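Local coordinates for chitinase (Paenibacillus sp. FPU-7, PDB 5GZT), which probably hydrolyses chitin and chitodextrins at random internal beta-1,4 linkages between N-acetylglucosamine units, at residues G403-W408 with E452-A457; L476-L481 with K526-G531; F1021-W1026 with T1086-D1091; Y1064-D1069 with D1092-K1097. All blocks are in the same frame, centred on the assembly; numbering follows the deposited sequence.

Contact 1: residues G403-W408 with E452-A457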
# COMPACT_ATOMS: atom_id res chain seq x y z
N GLY B 403 -6.22 -8.96 8.44
CA GLY B 403 -5.62 -10.06 7.70
C GLY B 403 -4.26 -10.43 8.20
O GLY B 403 -3.80 -9.88 9.19
N ILE B 404 -3.61 -11.35 7.51
CA ILE B 404 -2.37 -11.95 7.97
C ILE B 404 -1.43 -11.97 6.76
O ILE B 404 -1.83 -12.41 5.63
CB ILE B 404 -2.55 -13.43 8.38
CG1 ILE B 404 -3.47 -13.57 9.61
CG2 ILE B 404 -1.25 -14.13 8.73
CD1 ILE B 404 -3.88 -15.03 9.86
N ASP B 405 -0.18 -11.63 7.01
CA ASP B 405 0.90 -11.75 6.03
C ASP B 405 2.03 -12.60 6.59
O ASP B 405 2.40 -12.41 7.71
CB ASP B 405 1.36 -10.30 5.58
CG ASP B 405 2.70 -10.32 4.90
OD1 ASP B 405 2.70 -10.69 3.71
OD2 ASP B 405 3.72 -10.06 5.56
N LEU B 406 2.63 -13.50 5.84
CA LEU B 406 3.79 -14.23 6.34
C LEU B 406 5.02 -13.81 5.62
O LEU B 406 5.02 -13.79 4.38
CB LEU B 406 3.67 -15.71 6.13
CG LEU B 406 2.44 -16.49 6.68
CD1 LEU B 406 2.75 -17.96 6.55
CD2 LEU B 406 2.17 -16.10 8.12
N ASP B 407 6.09 -13.56 6.38
CA ASP B 407 7.42 -13.25 5.86
C ASP B 407 8.38 -14.26 6.37
O ASP B 407 9.19 -13.98 7.32
CB ASP B 407 7.90 -11.79 6.22
CG ASP B 407 6.95 -10.72 5.74
OD1 ASP B 407 5.90 -11.10 5.12
OD2 ASP B 407 7.22 -9.48 5.98
N TRP B 408 8.37 -15.44 5.74
CA TRP B 408 9.36 -16.44 6.10
C TRP B 408 10.59 -16.29 5.26
O TRP B 408 10.57 -16.36 4.00
CB TRP B 408 8.71 -17.82 5.97
CG TRP B 408 9.45 -19.12 6.17
CD1 TRP B 408 10.78 -19.37 6.35
CD2 TRP B 408 8.82 -20.41 6.13
NE1 TRP B 408 11.00 -20.73 6.42
CE2 TRP B 408 9.81 -21.38 6.24
CE3 TRP B 408 7.47 -20.81 5.97
CZ2 TRP B 408 9.53 -22.74 6.26
CZ3 TRP B 408 7.19 -22.21 5.94
CH2 TRP B 408 8.22 -23.13 6.10
N GLU B 452 -7.66 -10.83 4.27
CA GLU B 452 -6.56 -10.99 3.32
C GLU B 452 -5.53 -11.99 3.81
O GLU B 452 -5.28 -12.10 4.99
CB GLU B 452 -5.86 -9.64 3.06
CG GLU B 452 -6.62 -8.61 2.26
CD GLU B 452 -5.70 -7.46 1.74
OE1 GLU B 452 -4.63 -7.24 2.34
OE2 GLU B 452 -6.05 -6.74 0.75
N LEU B 453 -4.93 -12.72 2.90
CA LEU B 453 -3.76 -13.52 3.19
C LEU B 453 -2.69 -13.18 2.15
O LEU B 453 -2.96 -13.18 0.94
CB LEU B 453 -4.06 -15.00 3.10
CG LEU B 453 -2.91 -15.90 3.48
CD1 LEU B 453 -2.56 -15.80 4.97
CD2 LEU B 453 -3.24 -17.31 3.12
N ALA B 454 -1.47 -12.91 2.62
CA ALA B 454 -0.39 -12.43 1.75
C ALA B 454 0.92 -12.91 2.28
O ALA B 454 1.00 -13.36 3.43
CB ALA B 454 -0.42 -10.88 1.64
N ILE B 455 1.93 -12.90 1.43
CA ILE B 455 3.28 -13.15 1.86
C ILE B 455 4.23 -12.06 1.37
O ILE B 455 3.91 -11.35 0.40
CB ILE B 455 3.82 -14.51 1.38
CG1 ILE B 455 4.01 -14.56 -0.14
CG2 ILE B 455 2.88 -15.61 1.90
CD1 ILE B 455 4.72 -15.81 -0.61
N ALA B 456 5.38 -11.98 2.03
CA ALA B 456 6.59 -11.36 1.46
C ALA B 456 7.51 -12.42 0.92
O ALA B 456 7.80 -13.42 1.58
CB ALA B 456 7.34 -10.49 2.48
N ALA B 457 8.00 -12.20 -0.30
CA ALA B 457 8.80 -13.17 -1.03
C ALA B 457 10.17 -12.63 -1.45
O ALA B 457 10.31 -11.45 -1.77
CB ALA B 457 8.04 -13.55 -2.26
O HOH W 1 8.39 -15.95 2.33
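Asp405 and Ala454 face each other on two neighbouring parallel strands, 403-407 and 452-457, the fourth and fifth of a TIM barrel. Segment 403-408 carries the greater part of the DXXDXDXE signature of family 18 chitinases, whose aspartates probably serve the active site here as in relatives. The strand axes diverge by only 19°, and a ladder of backbone bonds ties them, from Ile404 N to Glu452 O (3.1 Å) through to Ala456 N to Leu406 O (3.0 Å). Asp405 points into the barrel. Its CB lies 3.8 Å from Ala454 O. With CG set anti to the backbone N (chi1 163°), the carboxylate leans across the neighbouring strand, and CG stays near the same carbonyl. OD1 goes furthest, reaching 3.1 Å from Ile455 C and passing 3.7 Å from the methyl CB of Ala454, while OD2 is hydrogen-bonded to Ser366 OG on strand 362-368. Replacing Asp405 by an alanine would remove the hydrogen-bond partner of Ser366 OG and would probably leave a gap beside Ala454 and the Ile455 backbone. On the reverse face Ile404, Leu406, Leu453 and Ile455 point toward the helical layer, where Leu436 of helix 425-447 meets Ile404 and Leu433 meets Ile455. A side chain at Gly403 would run into Glu452 O, so the close approach of the strands there depends on its absence. Asp407 OD2 is held by Tyr282 OH. Past the last rung, a water donates to Trp408 O (2.8 Å) and to Ala456 O (2.7 Å).

Contact 2: residues L476-L481 with K526-G531. With FMT (formic acid), chain G.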
# COMPACT_ATOMS: atom_id res chain seq x y z
N LEU B 476 -3.40 -16.72 -2.02
CA LEU B 476 -2.87 -15.38 -1.64
C LEU B 476 -3.59 -14.23 -2.31
O LEU B 476 -3.78 -14.27 -3.48
CB LEU B 476 -1.37 -15.34 -1.97
CG LEU B 476 -0.56 -16.46 -1.34
CD1 LEU B 476 0.87 -16.50 -1.83
CD2 LEU B 476 -0.58 -16.40 0.17
N ASP B 477 -4.02 -13.19 -1.61
CA ASP B 477 -4.44 -11.97 -2.30
C ASP B 477 -3.32 -11.29 -3.15
O ASP B 477 -3.60 -10.65 -4.22
CB ASP B 477 -4.99 -10.95 -1.31
CG ASP B 477 -6.29 -11.43 -0.63
OD1 ASP B 477 -6.14 -12.30 0.26
OD2 ASP B 477 -7.39 -10.89 -0.97
N TYR B 478 -2.09 -11.37 -2.66
CA TYR B 478 -0.91 -10.87 -3.39
C TYR B 478 0.36 -11.35 -2.77
O TYR B 478 0.40 -11.83 -1.61
CB TYR B 478 -0.96 -9.34 -3.47
CG TYR B 478 -1.25 -8.69 -2.15
CD1 TYR B 478 -2.53 -8.55 -1.71
CD2 TYR B 478 -0.21 -8.16 -1.34
CE1 TYR B 478 -2.83 -7.96 -0.49
CE2 TYR B 478 -0.51 -7.52 -0.12
CZ TYR B 478 -1.79 -7.46 0.32
OH TYR B 478 -2.11 -6.83 1.51
N ILE B 479 1.42 -11.29 -3.59
CA ILE B 479 2.77 -11.47 -3.15
C ILE B 479 3.46 -10.08 -3.08
O ILE B 479 3.51 -9.33 -4.06
CB ILE B 479 3.53 -12.42 -4.07
CG1 ILE B 479 2.84 -13.81 -4.08
CG2 ILE B 479 4.96 -12.57 -3.60
CD1 ILE B 479 3.41 -14.74 -5.10
N ASN B 480 3.96 -9.76 -1.89
CA ASN B 480 4.87 -8.61 -1.66
C ASN B 480 6.32 -8.90 -2.02
O ASN B 480 7.01 -9.60 -1.27
CB ASN B 480 4.80 -8.20 -0.22
CG ASN B 480 3.42 -7.85 0.21
OD1 ASN B 480 2.83 -8.55 1.02
ND2 ASN B 480 2.89 -6.76 -0.30
N LEU B 481 6.78 -8.40 -3.16
CA LEU B 481 8.12 -8.73 -3.62
C LEU B 481 9.19 -7.87 -2.97
O LEU B 481 9.15 -6.65 -3.08
CB LEU B 481 8.25 -8.61 -5.12
CG LEU B 481 7.39 -9.45 -6.05
CD1 LEU B 481 7.53 -8.91 -7.49
CD2 LEU B 481 7.89 -10.90 -5.93
N LYS B 526 -1.33 -9.80 -8.85
CA LYS B 526 -1.03 -10.27 -7.50
C LYS B 526 0.44 -9.95 -7.13
O LYS B 526 1.01 -10.56 -6.16
CB LYS B 526 -1.28 -11.80 -7.43
CG LYS B 526 -2.75 -12.20 -7.41
CD LYS B 526 -2.97 -13.68 -7.13
CE LYS B 526 -4.44 -13.89 -6.64
NZ LYS B 526 -4.61 -15.30 -6.22
N LEU B 527 1.09 -9.06 -7.90
CA LEU B 527 2.50 -8.74 -7.61
C LEU B 527 2.63 -7.33 -7.11
O LEU B 527 2.32 -6.36 -7.86
CB LEU B 527 3.37 -8.89 -8.84
CG LEU B 527 3.59 -10.35 -9.24
CD1 LEU B 527 4.34 -10.27 -10.55
CD2 LEU B 527 4.38 -11.15 -8.23
N MET B 528 3.11 -7.19 -5.87
CA MET B 528 3.43 -5.86 -5.33
C MET B 528 4.95 -5.69 -5.50
O MET B 528 5.79 -6.58 -5.20
CB MET B 528 3.09 -5.74 -3.88
CG MET B 528 1.63 -5.80 -3.53
SD MET B 528 0.70 -4.34 -3.77
CE MET B 528 1.30 -3.28 -2.45
N VAL B 529 5.28 -4.52 -5.97
CA VAL B 529 6.68 -4.17 -6.15
C VAL B 529 7.21 -3.55 -4.86
O VAL B 529 6.56 -2.65 -4.31
CB VAL B 529 6.78 -3.19 -7.32
CG1 VAL B 529 8.12 -2.44 -7.34
CG2 VAL B 529 6.53 -3.98 -8.61
N GLY B 530 8.40 -3.96 -4.46
CA GLY B 530 9.03 -3.41 -3.23
C GLY B 530 10.00 -2.21 -3.44
O GLY B 530 10.76 -2.13 -4.42
N GLY B 531 9.93 -1.28 -2.51
CA GLY B 531 10.87 -0.17 -2.43
C GLY B 531 11.40 -0.07 -1.00
O GLY B 531 10.84 -0.69 -0.07
C FMT G . -7.41 -15.38 -4.05
O1 FMT G . -7.26 -16.35 -3.29
O2 FMT G . -7.28 -15.43 -5.39
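Lys526 runs its extended chain alongside the 476-481 backbone, CG passing 3.6 Å from Asp477 O. At the end of that chain, Lys526 NZ donates to Leu476 O at 3.0 Å. NZ also holds formic acid, probably bound as formate and probably from the crystallisation liquor, through its O2 (2.8 Å), and Thr473 O is a further acceptor. With a leucine in its place the ammonium would be gone, and Leu476 O and the bound acid group would probably be left without this donor. Beyond the lysine, parallel strands 478-481 and 527-531, the sixth and seventh of the TIM barrel, zip together: Ile479 N meets Lys526 O at 2.7 Å with an almost straight N-H (172°), and Met528 N returns a bond to Ile479 O. Tyr478 and Met528 form a Met-aromatic contact, SD sitting 5.2 Å from the ring centroid and 32° off its normal, while CG of the methionine touches CD2 of the ring. Leu481 CD1 rests 3.9 Å from Leu527 CD2 on the other face of the sheet. A second shell fixes these groups: Tyr478 OH is hydrogen-bonded to Glu452 and Tyr305, and Tyr517 of helix 510-519 backs both leucines. The ammonium sits at the N-terminal end of the strands, whereas family 18 active sites lie at the C-terminal end. Backbone carbonyls and the bound acid group round NZ would probably favour a fully protonated amine.

Contact 3: residues F1021-W1026 with T1086-D1091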
# COMPACT_ATOMS: atom_id res chain seq x y z
N PHE B 1021 -1.82 38.09 20.29
CA PHE B 1021 -1.41 38.32 21.68
C PHE B 1021 -2.49 37.83 22.69
O PHE B 1021 -2.66 38.39 23.77
CB PHE B 1021 -1.12 39.78 21.91
CG PHE B 1021 0.16 40.29 21.29
CD1 PHE B 1021 0.94 39.54 20.38
CD2 PHE B 1021 0.57 41.57 21.59
CE1 PHE B 1021 2.07 40.11 19.81
CE2 PHE B 1021 1.73 42.10 21.04
CZ PHE B 1021 2.48 41.36 20.16
N TYR B 1022 -3.24 36.82 22.30
CA TYR B 1022 -4.27 36.25 23.15
C TYR B 1022 -4.29 34.77 22.87
O TYR B 1022 -3.86 34.31 21.78
CB TYR B 1022 -5.68 36.83 22.90
CG TYR B 1022 -6.20 36.65 21.47
CD1 TYR B 1022 -5.88 37.58 20.43
CD2 TYR B 1022 -6.99 35.57 21.14
CE1 TYR B 1022 -6.33 37.41 19.12
CE2 TYR B 1022 -7.44 35.39 19.82
CZ TYR B 1022 -7.10 36.31 18.82
OH TYR B 1022 -7.59 36.08 17.56
N ALA B 1023 -4.92 34.04 23.80
CA ALA B 1023 -5.06 32.60 23.70
C ALA B 1023 -6.44 32.10 23.39
O ALA B 1023 -7.43 32.80 23.50
CB ALA B 1023 -4.61 31.97 25.00
N ARG B 1024 -6.49 30.84 23.02
CA ARG B 1024 -7.73 30.05 23.00
C ARG B 1024 -7.45 28.76 23.74
O ARG B 1024 -6.31 28.51 24.11
CB ARG B 1024 -8.23 29.79 21.59
CG ARG B 1024 -8.71 31.07 20.89
CD ARG B 1024 -9.23 30.78 19.48
NE ARG B 1024 -9.62 32.03 18.86
CZ ARG B 1024 -10.74 32.72 19.15
NH1 ARG B 1024 -11.68 32.23 19.97
NH2 ARG B 1024 -10.95 33.89 18.57
N GLY B 1025 -8.47 27.99 24.05
CA GLY B 1025 -8.27 26.86 24.96
C GLY B 1025 -9.50 25.98 25.14
O GLY B 1025 -10.53 26.27 24.54
N TRP B 1026 -9.35 24.85 25.87
CA TRP B 1026 -10.45 23.94 26.13
C TRP B 1026 -10.36 23.45 27.58
O TRP B 1026 -9.26 23.37 28.14
CB TRP B 1026 -10.45 22.70 25.20
CG TRP B 1026 -10.67 22.96 23.79
CD1 TRP B 1026 -11.83 22.84 23.07
CD2 TRP B 1026 -9.67 23.40 22.88
NE1 TRP B 1026 -11.61 23.20 21.74
CE2 TRP B 1026 -10.29 23.55 21.61
CE3 TRP B 1026 -8.32 23.72 23.02
CZ2 TRP B 1026 -9.59 24.01 20.50
CZ3 TRP B 1026 -7.62 24.17 21.91
CH2 TRP B 1026 -8.26 24.30 20.66
N THR B 1086 -7.25 21.55 31.65
CA THR B 1086 -7.30 22.77 30.79
C THR B 1086 -6.02 22.92 29.89
O THR B 1086 -4.88 22.88 30.36
CB THR B 1086 -7.58 24.04 31.64
OG1 THR B 1086 -8.90 23.92 32.15
CG2 THR B 1086 -7.50 25.34 30.81
N PHE B 1087 -6.28 23.03 28.58
CA PHE B 1087 -5.26 23.12 27.53
C PHE B 1087 -5.38 24.49 26.90
O PHE B 1087 -6.47 24.85 26.46
CB PHE B 1087 -5.56 22.07 26.45
CG PHE B 1087 -4.61 22.12 25.28
CD1 PHE B 1087 -4.91 22.92 24.15
CD2 PHE B 1087 -3.47 21.36 25.27
CE1 PHE B 1087 -4.03 22.97 23.07
CE2 PHE B 1087 -2.59 21.39 24.18
CZ PHE B 1087 -2.87 22.21 23.07
N ILE B 1088 -4.27 25.20 26.80
CA ILE B 1088 -4.23 26.58 26.26
C ILE B 1088 -3.28 26.64 25.03
O ILE B 1088 -2.19 26.16 25.11
CB ILE B 1088 -3.72 27.58 27.33
CG1 ILE B 1088 -4.63 27.58 28.56
CG2 ILE B 1088 -3.64 29.01 26.80
CD1 ILE B 1088 -6.11 27.90 28.30
N THR B 1089 -3.70 27.32 23.96
CA THR B 1089 -2.90 27.49 22.74
C THR B 1089 -2.80 28.95 22.44
O THR B 1089 -3.82 29.68 22.45
CB THR B 1089 -3.50 26.71 21.58
OG1 THR B 1089 -2.92 27.12 20.34
CG2 THR B 1089 -5.05 26.81 21.54
N TYR B 1090 -1.57 29.40 22.26
CA TYR B 1090 -1.27 30.82 22.23
C TYR B 1090 0.02 31.07 21.46
O TYR B 1090 0.69 30.06 21.08
CB TYR B 1090 -1.20 31.38 23.68
CG TYR B 1090 -0.07 30.86 24.53
CD1 TYR B 1090 -0.05 29.53 24.98
CD2 TYR B 1090 0.96 31.68 24.90
CE1 TYR B 1090 1.01 29.05 25.75
CE2 TYR B 1090 2.01 31.22 25.71
CZ TYR B 1090 2.05 29.91 26.13
OH TYR B 1090 3.13 29.48 26.89
N ASP B 1091 0.38 32.36 21.22
CA ASP B 1091 1.71 32.74 20.76
C ASP B 1091 2.50 33.25 21.91
O ASP B 1091 1.96 34.02 22.66
CB ASP B 1091 1.73 33.90 19.68
CG ASP B 1091 1.63 33.41 18.24
OD1 ASP B 1091 2.25 32.35 17.94
OD2 ASP B 1091 0.82 34.01 17.45
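Trp1026 and Phe1087 lie side by side and point the same way from neighbouring antiparallel strands, 1024-1026 and 1086-1089. These belong to the small sheet inserted after the seventh barrel strand, as in family 18 chitinases with an alpha+beta insertion domain. The two rings meet rim to rim rather than stacking: the centroids of the indole six-membered ring and the phenyl ring are 6.0 Å apart, their planes are inclined at 46°, and Phe1087 CD1 arrives at the edge of the indole, 3.7 Å from CE3. Thr1089 comes next along the same face. Its CG2 occupies the site between backbone N and carbonyl carbon, which sends OG1 anti to the N (chi1 166°) and brings the methyl to 3.7 Å from Trp1026 CZ3. The polar ends are used outward: Trp1026 NE1 donates to Glu977 O, Thr1089 OG1 accepts from Gln983 N, and Arg1024, also on this face, bridges to Asp971. Ile1088 turns to the reverse face, where its CG2 packs at 3.6 Å against Ala1023 CB. That methyl also meets Tyr1090 CB (3.7 Å), although the tyrosine ring itself leads away. Opposite Ile1088 stands Gly1025, whose CA is 4.1 Å from Ile1088 CD1; a CB here would collide with that methyl and with Phe1087 O. Two hydrogen-bonded pairs flank the glycine: Trp1026 with Phe1087, and Arg1024 with Thr1089, where Thr1089 N reaches Arg1024 O at 2.9 Å along a virtually straight N-H (178°).

Contact 4: residues Y1064-D1069 with D1092-K1097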
# COMPACT_ATOMS: atom_id res chain seq x y z
N TYR B 1064 -0.15 25.43 35.62
CA TYR B 1064 -0.07 25.25 34.18
C TYR B 1064 1.39 25.01 33.95
O TYR B 1064 2.25 25.77 34.43
CB TYR B 1064 -0.59 26.49 33.39
CG TYR B 1064 -2.09 26.56 33.36
CD1 TYR B 1064 -2.82 25.87 32.39
CD2 TYR B 1064 -2.81 27.27 34.34
CE1 TYR B 1064 -4.22 25.88 32.37
CE2 TYR B 1064 -4.20 27.31 34.32
CZ TYR B 1064 -4.91 26.60 33.37
OH TYR B 1064 -6.31 26.60 33.40
N THR B 1065 1.66 23.98 33.16
CA THR B 1065 3.00 23.77 32.61
C THR B 1065 3.03 24.12 31.10
O THR B 1065 2.08 23.78 30.34
CB THR B 1065 3.46 22.31 32.82
OG1 THR B 1065 3.18 21.92 34.18
CG2 THR B 1065 4.95 22.14 32.50
N ARG B 1066 4.13 24.77 30.71
CA ARG B 1066 4.39 25.19 29.33
C ARG B 1066 5.03 24.03 28.60
O ARG B 1066 6.03 23.55 29.03
CB ARG B 1066 5.31 26.41 29.26
CG ARG B 1066 5.63 26.79 27.79
CD ARG B 1066 6.57 27.98 27.69
NE ARG B 1066 6.85 28.42 26.32
CZ ARG B 1066 7.72 27.84 25.47
NH1 ARG B 1066 8.36 26.69 25.76
NH2 ARG B 1066 7.94 28.39 24.27
N TYR B 1067 4.42 23.59 27.53
CA TYR B 1067 4.99 22.62 26.60
C TYR B 1067 5.28 23.28 25.20
O TYR B 1067 4.89 24.45 24.95
CB TYR B 1067 4.03 21.44 26.47
CG TYR B 1067 3.84 20.72 27.82
CD1 TYR B 1067 4.87 19.91 28.38
CD2 TYR B 1067 2.66 20.91 28.57
CE1 TYR B 1067 4.68 19.29 29.63
CE2 TYR B 1067 2.46 20.27 29.79
CZ TYR B 1067 3.47 19.46 30.31
OH TYR B 1067 3.23 18.86 31.50
N TRP B 1068 5.96 22.52 24.34
CA TRP B 1068 6.43 23.01 23.09
C TRP B 1068 6.26 21.94 22.03
O TRP B 1068 6.89 20.90 22.15
CB TRP B 1068 7.88 23.40 23.25
CG TRP B 1068 8.45 24.04 21.95
CD1 TRP B 1068 9.28 23.43 21.04
CD2 TRP B 1068 8.15 25.34 21.41
NE1 TRP B 1068 9.57 24.30 20.02
CE2 TRP B 1068 8.89 25.47 20.21
CE3 TRP B 1068 7.40 26.44 21.84
CZ2 TRP B 1068 8.90 26.66 19.44
CZ3 TRP B 1068 7.39 27.64 21.02
CH2 TRP B 1068 8.15 27.71 19.86
N ASP B 1069 5.39 22.15 21.04
CA ASP B 1069 5.34 21.30 19.84
C ASP B 1069 6.41 21.73 18.85
O ASP B 1069 6.30 22.75 18.13
CB ASP B 1069 3.95 21.27 19.22
CG ASP B 1069 3.86 20.36 18.05
OD1 ASP B 1069 4.91 20.02 17.43
OD2 ASP B 1069 2.71 20.01 17.67
N ASP B 1092 3.80 32.97 21.96
CA ASP B 1092 4.71 33.57 22.96
C ASP B 1092 5.94 34.14 22.34
O ASP B 1092 5.98 34.28 21.09
CB ASP B 1092 5.05 32.58 24.11
CG ASP B 1092 6.06 31.49 23.70
OD1 ASP B 1092 6.45 31.41 22.49
OD2 ASP B 1092 6.40 30.68 24.60
N GLU B 1093 6.94 34.50 23.14
CA GLU B 1093 8.11 35.09 22.55
C GLU B 1093 8.85 34.19 21.57
O GLU B 1093 9.45 34.69 20.61
CB GLU B 1093 9.11 35.59 23.59
CG GLU B 1093 8.64 36.73 24.45
CD GLU B 1093 9.31 36.65 25.81
OE1 GLU B 1093 8.85 35.84 26.60
OE2 GLU B 1093 10.31 37.33 26.04
N GLU B 1094 8.81 32.90 21.80
CA GLU B 1094 9.52 31.96 20.96
C GLU B 1094 8.75 31.78 19.65
O GLU B 1094 9.33 31.75 18.55
CB GLU B 1094 9.66 30.57 21.67
CG GLU B 1094 10.99 29.90 21.30
CD GLU B 1094 11.16 28.45 21.74
OE1 GLU B 1094 10.39 27.98 22.60
OE2 GLU B 1094 12.01 27.75 21.12
N SER B 1095 7.46 31.54 19.74
CA SER B 1095 6.71 31.34 18.51
C SER B 1095 6.71 32.61 17.64
O SER B 1095 6.78 32.50 16.43
CB SER B 1095 5.32 30.84 18.75
OG SER B 1095 4.51 31.81 19.37
N LEU B 1096 6.74 33.79 18.24
CA LEU B 1096 6.73 35.02 17.44
C LEU B 1096 8.06 35.24 16.78
O LEU B 1096 8.13 35.71 15.65
CB LEU B 1096 6.33 36.24 18.27
CG LEU B 1096 4.88 36.15 18.70
CD1 LEU B 1096 4.59 37.19 19.78
CD2 LEU B 1096 3.93 36.38 17.56
N LYS B 1097 9.14 34.82 17.45
CA LYS B 1097 10.45 34.81 16.81
C LYS B 1097 10.40 33.96 15.59
O LYS B 1097 10.92 34.39 14.52
CB LYS B 1097 11.54 34.31 17.73
CG LYS B 1097 12.88 34.11 17.06
CD LYS B 1097 13.98 33.95 18.09
CE LYS B 1097 14.63 32.61 18.04
NZ LYS B 1097 13.69 31.58 18.58
O HOH W 2 10.79 25.93 23.89
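Arg1066, Asp1092 and Glu1094 form a salt-bridge network between an outermost strand of the insertion sheet, 1065-1069, and the start of helix 1093-1106, which leads to the eighth barrel strand. The backbones are far apart, with strand and helix axes 11.2 Å from each other, and side chains make the contact. An extended Arg1066 presents its guanidinium side-on, so that NE (2.9 Å) and NH2 (2.8 Å) both grip Asp1092 OD2. The two flat groups are nearly coplanar, 10° apart; NH2 uses the syn lone pair of OD2. The same NH2 turns to Glu1094 OE1 at 3.0 Å, met on its anti lone pair and tilted somewhat from the guanidinium plane. Glu1094 in turn lays its carboxylate over one face of Trp1068, the planes 13° apart and OE1 3.3 Å above the ring, while Trp1068 NE1 is hydrogen-bonded to Asn1070. Asp1092 is also the N-cap: OD1 accepts from Ser1095 N at 2.9 Å, and Asp1092 N donates to Ser1095 OG (2.9 Å), completing a capping box; Ser1095 OG is also hydrogen-bonded to Asp1091 OD1. One carboxylate therefore divides its work, OD1 for the helix and OD2 for the strand. Helix-end N-H groups and a guanidinium would probably stabilise the anionic form of Asp1092, and the same arginine would offset the otherwise unfavourable placing of a carboxylate over an electron-rich indole.

In the fold
Contacts 1 and 2 belong to the first family 18 catalytic domain, contacts 3 and 4 to the second, with centres about 46 to 48 Å apart from one pair to the other and no touch between them. Within the first barrel the two contacts come in series and lie 9 Å apart, because strands 452-457 and 478-481 are adjacent; together they join four consecutive barrel strands. In the second domain the centres are 11 Å apart and the segments alternate along the chain: 1021-1026, 1064-1069, 1086-1091, 1092-1097. Strands 1024-1026 and 1065-1069 are opposite edges of one insertion sheet, from which strand 1086-1089 runs, through a short loop, into helix 1093-1106.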